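Local coordinates for DinB-like Protein (Bacillus cereus ATCC 10987, PDB 3DI5) that binds a divalent metal ion, nickel in this crystal, within a DinB-type helical bundle, its biochemical role being otherwise unknown, at residues A[44-49]-A[130-135]; A[8-13]-A[95-100]. All blocks are in the same frame, centred on the assembly; numbering follows the deposited sequence.

Contact 1 of 2, residues A[44-49]-A[130-135]. With NI (nickel (II) ion), chain B.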
ATOM      1  N   GLY A  44      13.805   3.107   0.893  1.00 37.44           N
ATOM      2  CA  GLY A  44      13.095   3.548   2.079  1.00 37.53           C
ATOM      3  C   GLY A  44      11.917   4.448   1.752  1.00 38.35           C
ATOM      4  O   GLY A  44      10.846   4.296   2.352  1.00 38.03           O
ATOM      5  N   ARG A  45      12.085   5.354   0.782  1.00 38.28           N
ATOM      6  CA  ARG A  45      10.980   6.237   0.381  1.00 37.97           C
ATOM      7  C   ARG A  45       9.922   5.519  -0.456  1.00 37.69           C
ATOM      8  O   ARG A  45       8.744   5.750  -0.269  1.00 36.92           O
ATOM      9  CB  ARG A  45      11.459   7.473  -0.380  1.00 38.16           C
ATOM     10  CG  ARG A  45      10.296   8.452  -0.607  1.00 41.71           C
ATOM     11  CD  ARG A  45      10.665   9.930  -0.450  1.00 45.92           C
ATOM     12  NE  ARG A  45       9.464  10.769  -0.374  1.00 46.95           N
ATOM     13  CZ  ARG A  45       9.411  12.055  -0.711  1.00 47.95           C
ATOM     14  NH1 ARG A  45      10.479  12.689  -1.192  1.00 49.31           N
ATOM     15  NH2 ARG A  45       8.267  12.714  -0.587  1.00 47.85           N
ATOM     16  N   VAL A  46      10.343   4.684  -1.407  1.00 38.02           N
ATOM     17  CA  VAL A  46       9.412   3.805  -2.101  1.00 38.22           C
ATOM     18  C   VAL A  46       8.543   3.020  -1.118  1.00 39.42           C
ATOM     19  O   VAL A  46       7.318   2.997  -1.279  1.00 41.06           O
ATOM     20  CB  VAL A  46      10.120   2.871  -3.128  1.00 38.71           C
ATOM     21  CG1 VAL A  46       9.082   1.941  -3.839  1.00 37.23           C
ATOM     22  CG2 VAL A  46      10.867   3.698  -4.131  1.00 35.38           C
ATOM     23  N   ALA A  47       9.149   2.462  -0.061  1.00 39.15           N
ATOM     24  CA  ALA A  47       8.442   1.597   0.893  1.00 38.95           C
ATOM     25  C   ALA A  47       7.472   2.377   1.797  1.00 38.71           C
ATOM     26  O   ALA A  47       6.356   1.934   2.083  1.00 37.60           O
ATOM     27  CB  ALA A  47       9.449   0.837   1.760  1.00 38.55           C
ATOM     28  N   TRP A  48       7.918   3.516   2.295  1.00 38.76           N
ATOM     29  CA  TRP A  48       7.037   4.366   3.081  1.00 38.83           C
ATOM     30  C   TRP A  48       5.891   4.967   2.232  1.00 38.47           C
ATOM     31  O   TRP A  48       4.814   5.181   2.726  1.00 38.14           O
ATOM     32  CB  TRP A  48       7.852   5.455   3.757  1.00 38.98           C
ATOM     33  CG  TRP A  48       7.169   6.178   4.855  1.00 38.62           C
ATOM     34  CD1 TRP A  48       7.012   7.515   4.949  1.00 38.41           C
ATOM     35  CD2 TRP A  48       6.599   5.615   6.050  1.00 38.34           C
ATOM     36  NE1 TRP A  48       6.371   7.836   6.129  1.00 39.87           N
ATOM     37  CE2 TRP A  48       6.099   6.684   6.814  1.00 37.93           C
ATOM     38  CE3 TRP A  48       6.460   4.310   6.542  1.00 39.22           C
ATOM     39  CZ2 TRP A  48       5.469   6.498   8.040  1.00 39.28           C
ATOM     40  CZ3 TRP A  48       5.839   4.120   7.746  1.00 38.88           C
ATOM     41  CH2 TRP A  48       5.344   5.210   8.495  1.00 39.61           C
ATOM     42  N   HIS A  49       6.132   5.217   0.947  1.00 37.89           N
ATOM     43  CA  HIS A  49       5.096   5.718   0.053  1.00 37.24           C
ATOM     44  C   HIS A  49       3.942   4.691  -0.062  1.00 37.41           C
ATOM     45  O   HIS A  49       2.769   5.062  -0.096  1.00 36.57           O
ATOM     46  CB  HIS A  49       5.737   6.023  -1.317  1.00 37.50           C
ATOM     47  CG  HIS A  49       4.789   6.544  -2.354  1.00 37.08           C
ATOM     48  ND1 HIS A  49       4.155   7.760  -2.241  1.00 37.73           N
ATOM     49  CD2 HIS A  49       4.458   6.062  -3.575  1.00 38.81           C
ATOM     50  CE1 HIS A  49       3.425   7.975  -3.323  1.00 38.77           C
ATOM     51  NE2 HIS A  49       3.587   6.958  -4.148  1.00 37.37           N
ATOM     52  N   ASN A 130       1.124  -2.171  -6.537  1.00 39.82           N
ATOM     53  CA  ASN A 130       1.776  -3.190  -7.347  1.00 40.21           C
ATOM     54  C   ASN A 130       2.873  -2.568  -8.222  1.00 39.31           C
ATOM     55  O   ASN A 130       3.941  -3.145  -8.408  1.00 37.84           O
ATOM     56  CB  ASN A 130       0.712  -3.895  -8.204  1.00 40.29           C
ATOM     57  CG  ASN A 130       1.270  -5.049  -9.042  1.00 43.51           C
ATOM     58  OD1 ASN A 130       2.365  -5.558  -8.791  1.00 47.46           O
ATOM     59  ND2 ASN A 130       0.499  -5.471 -10.038  1.00 42.77           N
ATOM     60  N   HIS A 131       2.599  -1.384  -8.757  1.00 39.10           N
ATOM     61  CA  HIS A 131       3.602  -0.627  -9.512  1.00 39.02           C
ATOM     62  C   HIS A 131       4.864  -0.379  -8.685  1.00 38.12           C
ATOM     63  O   HIS A 131       5.981  -0.653  -9.144  1.00 38.39           O
ATOM     64  CB  HIS A 131       3.015   0.715  -9.943  1.00 39.29           C
ATOM     65  CG  HIS A 131       4.039   1.711 -10.384  1.00 39.26           C
ATOM     66  ND1 HIS A 131       4.724   1.601 -11.577  1.00 38.14           N
ATOM     67  CD2 HIS A 131       4.461   2.864  -9.808  1.00 38.78           C
ATOM     68  CE1 HIS A 131       5.536   2.635 -11.706  1.00 39.64           C
ATOM     69  NE2 HIS A 131       5.392   3.418 -10.651  1.00 37.62           N
ATOM     70  N   HIS A 132       4.664   0.160  -7.492  1.00 37.71           N
ATOM     71  CA  HIS A 132       5.759   0.509  -6.578  1.00 37.24           C
ATOM     72  C   HIS A 132       6.461  -0.684  -5.943  1.00 36.58           C
ATOM     73  O   HIS A 132       7.677  -0.648  -5.674  1.00 35.94           O
ATOM     74  CB  HIS A 132       5.246   1.429  -5.475  1.00 36.93           C
ATOM     75  CG  HIS A 132       5.030   2.835  -5.915  1.00 37.60           C
ATOM     76  ND1 HIS A 132       6.058   3.644  -6.335  1.00 36.87           N
ATOM     77  CD2 HIS A 132       3.903   3.585  -5.999  1.00 37.91           C
ATOM     78  CE1 HIS A 132       5.578   4.831  -6.650  1.00 37.78           C
ATOM     79  NE2 HIS A 132       4.279   4.825  -6.438  1.00 34.19           N
ATOM     80  N   ARG A 133       5.710  -1.741  -5.659  1.00 35.76           N
ATOM     81  CA  ARG A 133       6.340  -3.000  -5.225  1.00 34.80           C
ATOM     82  C   ARG A 133       7.234  -3.555  -6.362  1.00 33.64           C
ATOM     83  O   ARG A 133       8.308  -4.073  -6.121  1.00 34.61           O
ATOM     84  CB  ARG A 133       5.266  -3.994  -4.792  1.00 34.99           C
ATOM     85  CG  ARG A 133       5.791  -5.312  -4.300  1.00 35.58           C
ATOM     86  CD  ARG A 133       4.651  -6.207  -3.892  1.00 36.45           C
ATOM     87  NE  ARG A 133       3.861  -6.543  -5.062  1.00 37.68           N
ATOM     88  CZ  ARG A 133       2.569  -6.864  -5.049  1.00 38.30           C
ATOM     89  NH1 ARG A 133       1.863  -6.901  -3.922  1.00 39.14           N
ATOM     90  NH2 ARG A 133       1.984  -7.142  -6.195  1.00 39.80           N
ATOM     91  N   GLY A 134       6.815  -3.389  -7.601  1.00 32.34           N
ATOM     92  CA  GLY A 134       7.633  -3.762  -8.747  1.00 31.59           C
ATOM     93  C   GLY A 134       8.977  -3.042  -8.685  1.00 32.06           C
ATOM     94  O   GLY A 134      10.018  -3.635  -8.951  1.00 30.70           O
ATOM     95  N   GLN A 135       8.937  -1.747  -8.325  1.00 31.73           N
ATOM     96  CA  GLN A 135      10.143  -0.931  -8.166  1.00 31.14           C
ATOM     97  C   GLN A 135      10.975  -1.437  -7.011  1.00 31.57           C
ATOM     98  O   GLN A 135      12.186  -1.590  -7.119  1.00 31.15           O
ATOM     99  CB  GLN A 135       9.758   0.530  -7.885  1.00 31.55           C
ATOM    100  CG  GLN A 135       8.994   1.186  -9.010  1.00 30.22           C
ATOM    101  CD  GLN A 135       8.674   2.680  -8.771  1.00 30.87           C
ATOM    102  OE1 GLN A 135       8.363   3.091  -7.662  1.00 31.06           O
ATOM    103  NE2 GLN A 135       8.699   3.471  -9.852  1.00 30.25           N
TER
HETATM  104 NI    NI B 168       2.867   6.732  -6.320  1.00 54.28          NI
HETATM  105  O   HOH W   1       4.583   8.322  -6.870  1.00 35.16           O
HETATM  106  O   HOH W   2       2.120   6.775  -8.469  1.00 41.04           O
HETATM  107  O   HOH W   3       1.439   8.574  -5.937  1.00 32.15           O
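His49 and His132 reach across from facing helices to share one nickel ion, bound by NE2 of His49 at 2.3 Å and NE2 of His132 at 2.4 Å. The two imidazoles meet in an offset edge-to-face pair with planes at 82°. His49 supplies the edge: its CD2 stands over one face of the His132 ring, toward the rim, 3.1 Å from His132 NE2. The rings reach the metal by different torsions, CG of His49 lying anti to the backbone N (chi1 180°) and CG of His132 anti to the carbonyl carbon. The opposite face of His132 carries CD2 of His131, above the ring centre.

This three-histidine site, completed by His128 and three waters, is the metal centre of the DinB four-helix bundle, in which these segments run nearly antiparallel. Second-shell acceptors steady both ligands. Gln135, extended beyond CG, brings OE1 within 2.7 Å of His132 ND1; the donor sits above the carbonyl plane and OE1 is tilted from the ring plane, and the bond, though off-plane at both ends, probably helps the metal fix the rotation of the imidazole. His49 ND1 donates to Asp71, a carboxylate that probably makes the ring a stronger ligand. Away from the metal, Val46 points toward helix 118-142, its CG1 lying 3.5 Å from the carbonyl O of His132 and 4.1 Å from OE1 of Gln135.

Contact 2 of 2, residues A[8-13]-A[95-100]; sequences GFLQSW and ALQSEW
One methyl of Leu96, CD2, meets both Phe9 and Leu10. It lies 3.8 Å from CD2 of Phe9 and 4.0 Å from CE2 of the same ring, so the methyl comes obliquely to the CD2-CE2 bond of the phenyl. The Phe9 and Leu96 side chains meet roughly perpendicular. Both have CG anti to the backbone N (chi1 168° for Phe9, -158° for Leu96), which helps direct them into the space between the helices. Leu10 meets the same methyl through its CD2 branch, 4.0 Å from CD2 of Leu96, and the two leucine side chains run antiparallel alongside one another.

A second kind of contact joins an apolar group to a polar side chain. Gln97, extended beyond CG, passes CD1 of Leu10 at a slant, with Gln97 OE1 at 3.6 Å and Gln97 CG at 4.0 Å from that methyl. Leu10 is thus divided between partners, CD2 facing the buried leucine and CD1 the exposed glutamine. No hydrogen bond links the segments, whose axes stay 12.3 Å apart, and long side chains bridge the separation.

The segments are antiparallel at 173° and belong to helices 6-26 and 78-99 of the DinB bundle. Phe9 also packs on Phe92 of helix 78-99 and Ile126 of helix 118-142, while Leu96 also touches Leu63 in the loop after helix 43-58.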
ATOM      1  N   GLY A   8     -14.900 -10.702  -2.377  1.00 48.43           N
ATOM      2  CA  GLY A   8     -14.163 -10.821  -3.623  1.00 47.15           C
ATOM      3  C   GLY A   8     -12.936  -9.927  -3.642  1.00 46.15           C
ATOM      4  O   GLY A   8     -11.874 -10.333  -4.122  1.00 45.59           O
ATOM      5  N   PHE A   9     -13.082  -8.707  -3.121  1.00 44.90           N
ATOM      6  CA  PHE A   9     -11.966  -7.769  -3.030  1.00 43.84           C
ATOM      7  C   PHE A   9     -10.927  -8.265  -2.042  1.00 43.34           C
ATOM      8  O   PHE A   9      -9.736  -8.143  -2.297  1.00 43.35           O
ATOM      9  CB  PHE A   9     -12.415  -6.354  -2.636  1.00 43.21           C
ATOM     10  CG  PHE A   9     -11.264  -5.444  -2.263  1.00 43.07           C
ATOM     11  CD1 PHE A   9     -10.410  -4.952  -3.233  1.00 42.55           C
ATOM     12  CD2 PHE A   9     -11.020  -5.111  -0.941  1.00 41.66           C
ATOM     13  CE1 PHE A   9      -9.337  -4.143  -2.891  1.00 42.21           C
ATOM     14  CE2 PHE A   9      -9.946  -4.311  -0.599  1.00 41.83           C
ATOM     15  CZ  PHE A   9      -9.107  -3.826  -1.585  1.00 41.14           C
ATOM     16  N   LEU A  10     -11.376  -8.817  -0.916  1.00 43.00           N
ATOM     17  CA  LEU A  10     -10.463  -9.239   0.144  1.00 42.69           C
ATOM     18  C   LEU A  10      -9.628 -10.465  -0.249  1.00 42.59           C
ATOM     19  O   LEU A  10      -8.508 -10.624   0.225  1.00 42.28           O
ATOM     20  CB  LEU A  10     -11.221  -9.463   1.461  1.00 42.45           C
ATOM     21  CG  LEU A  10     -11.801  -8.164   2.036  1.00 41.60           C
ATOM     22  CD1 LEU A  10     -12.726  -8.408   3.217  1.00 40.52           C
ATOM     23  CD2 LEU A  10     -10.690  -7.211   2.414  1.00 42.49           C
ATOM     24  N   GLN A  11     -10.157 -11.305  -1.139  1.00 42.38           N
ATOM     25  CA  GLN A  11      -9.383 -12.425  -1.702  1.00 41.96           C
ATOM     26  C   GLN A  11      -8.234 -11.898  -2.573  1.00 41.70           C
ATOM     27  O   GLN A  11      -7.114 -12.408  -2.508  1.00 41.65           O
ATOM     28  CB  GLN A  11     -10.279 -13.386  -2.501  1.00 41.95           C
ATOM     29  N   SER A  12      -8.514 -10.882  -3.388  1.00 41.31           N
ATOM     30  CA  SER A  12      -7.470 -10.186  -4.137  1.00 41.21           C
ATOM     31  C   SER A  12      -6.533  -9.424  -3.180  1.00 40.77           C
ATOM     32  O   SER A  12      -5.318  -9.574  -3.249  1.00 40.67           O
ATOM     33  CB  SER A  12      -8.098  -9.224  -5.156  1.00 41.13           C
ATOM     34  N   TRP A  13      -7.106  -8.634  -2.280  1.00 40.55           N
ATOM     35  CA  TRP A  13      -6.330  -7.808  -1.350  1.00 40.77           C
ATOM     36  C   TRP A  13      -5.418  -8.615  -0.421  1.00 41.18           C
ATOM     37  O   TRP A  13      -4.305  -8.187  -0.112  1.00 41.09           O
ATOM     38  CB  TRP A  13      -7.272  -6.929  -0.510  1.00 40.37           C
ATOM     39  CG  TRP A  13      -6.563  -5.946   0.374  1.00 39.72           C
ATOM     40  CD1 TRP A  13      -6.599  -5.898   1.732  1.00 38.90           C
ATOM     41  CD2 TRP A  13      -5.708  -4.875  -0.048  1.00 37.40           C
ATOM     42  NE1 TRP A  13      -5.809  -4.861   2.185  1.00 39.94           N
ATOM     43  CE2 TRP A  13      -5.259  -4.218   1.111  1.00 36.37           C
ATOM     44  CE3 TRP A  13      -5.272  -4.418  -1.299  1.00 38.39           C
ATOM     45  CZ2 TRP A  13      -4.388  -3.137   1.067  1.00 39.00           C
ATOM     46  CZ3 TRP A  13      -4.402  -3.337  -1.347  1.00 39.08           C
ATOM     47  CH2 TRP A  13      -3.979  -2.702  -0.166  1.00 39.11           C
ATOM     48  N   ALA A  95     -11.962  -1.611   8.968  1.00 42.55           N
ATOM     49  CA  ALA A  95     -12.954  -0.560   8.734  1.00 42.83           C
ATOM     50  C   ALA A  95     -13.865  -0.952   7.575  1.00 42.87           C
ATOM     51  O   ALA A  95     -15.072  -0.745   7.627  1.00 42.78           O
ATOM     52  CB  ALA A  95     -12.282   0.783   8.483  1.00 42.51           C
ATOM     53  N   LEU A  96     -13.275  -1.551   6.550  1.00 43.07           N
ATOM     54  CA  LEU A  96     -14.023  -2.034   5.398  1.00 43.63           C
ATOM     55  C   LEU A  96     -15.052  -3.074   5.844  1.00 44.22           C
ATOM     56  O   LEU A  96     -16.205  -3.013   5.435  1.00 44.02           O
ATOM     57  CB  LEU A  96     -13.068  -2.639   4.356  1.00 43.35           C
ATOM     58  CG  LEU A  96     -13.567  -2.719   2.909  1.00 44.47           C
ATOM     59  CD1 LEU A  96     -13.380  -1.386   2.237  1.00 44.85           C
ATOM     60  CD2 LEU A  96     -12.827  -3.785   2.127  1.00 44.58           C
ATOM     61  N   GLN A  97     -14.636  -4.020   6.685  1.00 44.66           N
ATOM     62  CA  GLN A  97     -15.528  -5.107   7.111  1.00 45.73           C
ATOM     63  C   GLN A  97     -16.629  -4.615   8.056  1.00 45.50           C
ATOM     64  O   GLN A  97     -17.734  -5.161   8.057  1.00 44.91           O
ATOM     65  CB  GLN A  97     -14.742  -6.259   7.758  1.00 45.79           C
ATOM     66  CG  GLN A  97     -14.004  -7.158   6.747  1.00 47.48           C
ATOM     67  CD  GLN A  97     -13.029  -8.133   7.401  1.00 47.89           C
ATOM     68  OE1 GLN A  97     -12.126  -8.661   6.743  1.00 52.61           O
ATOM     69  NE2 GLN A  97     -13.190  -8.360   8.699  1.00 50.79           N
ATOM     70  N   SER A  98     -16.320  -3.589   8.849  1.00 45.59           N
ATOM     71  CA  SER A  98     -17.282  -3.004   9.783  1.00 45.39           C
ATOM     72  C   SER A  98     -18.319  -2.154   9.078  1.00 44.94           C
ATOM     73  O   SER A  98     -19.512  -2.266   9.371  1.00 44.29           O
ATOM     74  CB  SER A  98     -16.572  -2.120  10.797  1.00 45.21           C
ATOM     75  OG  SER A  98     -15.640  -2.877  11.531  1.00 47.85           O
ATOM     76  N   GLU A  99     -17.862  -1.310   8.148  1.00 44.39           N
ATOM     77  CA  GLU A  99     -18.702  -0.238   7.613  1.00 44.11           C
ATOM     78  C   GLU A  99     -19.324  -0.492   6.240  1.00 44.04           C
ATOM     79  O   GLU A  99     -20.387   0.054   5.951  1.00 44.30           O
ATOM     80  CB  GLU A  99     -17.939   1.092   7.636  1.00 43.90           C
ATOM     81  CG  GLU A  99     -17.486   1.523   9.062  1.00 44.83           C
ATOM     82  CD  GLU A  99     -18.648   1.925   9.984  1.00 43.08           C
ATOM     83  N   TRP A 100     -18.698  -1.308   5.398  1.00 43.90           N
ATOM     84  CA  TRP A 100     -19.203  -1.527   4.042  1.00 43.46           C
ATOM     85  C   TRP A 100     -19.835  -2.901   3.870  1.00 42.97           C
ATOM     86  O   TRP A 100     -19.424  -3.868   4.528  1.00 42.89           O
ATOM     87  CB  TRP A 100     -18.081  -1.358   3.003  1.00 44.11           C
ATOM     88  CG  TRP A 100     -17.656   0.069   2.761  1.00 44.44           C
ATOM     89  CD1 TRP A 100     -18.047   1.178   3.461  1.00 45.11           C
ATOM     90  CD2 TRP A 100     -16.715   0.529   1.778  1.00 44.70           C
ATOM     91  NE1 TRP A 100     -17.423   2.298   2.957  1.00 45.68           N
ATOM     92  CE2 TRP A 100     -16.598   1.927   1.930  1.00 44.29           C
ATOM     93  CE3 TRP A 100     -15.962  -0.103   0.791  1.00 43.74           C
ATOM     94  CZ2 TRP A 100     -15.762   2.700   1.134  1.00 44.86           C
ATOM     95  CZ3 TRP A 100     -15.127   0.674  -0.014  1.00 45.39           C
ATOM     96  CH2 TRP A 100     -15.041   2.059   0.161  1.00 44.90           C
TER

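Overall arrangement
From the N terminus, helix 6-26 supplies the first half of contact 2 and helix 43-58 the first half of contact 1. After the connection 59-77, helix 78-99 follows, and its C-terminal end closes contact 2 over 81 intervening residues. Beyond the two-stranded hairpin 108-117, helix 118-142 returns to close contact 1 over a span of 80. The closures therefore cross, their segments alternating along the sequence, and between them they involve all four long helices. Their centres are 23 Å apart, on opposite sides of the chain's centre, and they do not touch: contact 1 joins two helices at the metal, contact 2 the other pair through apolar packing.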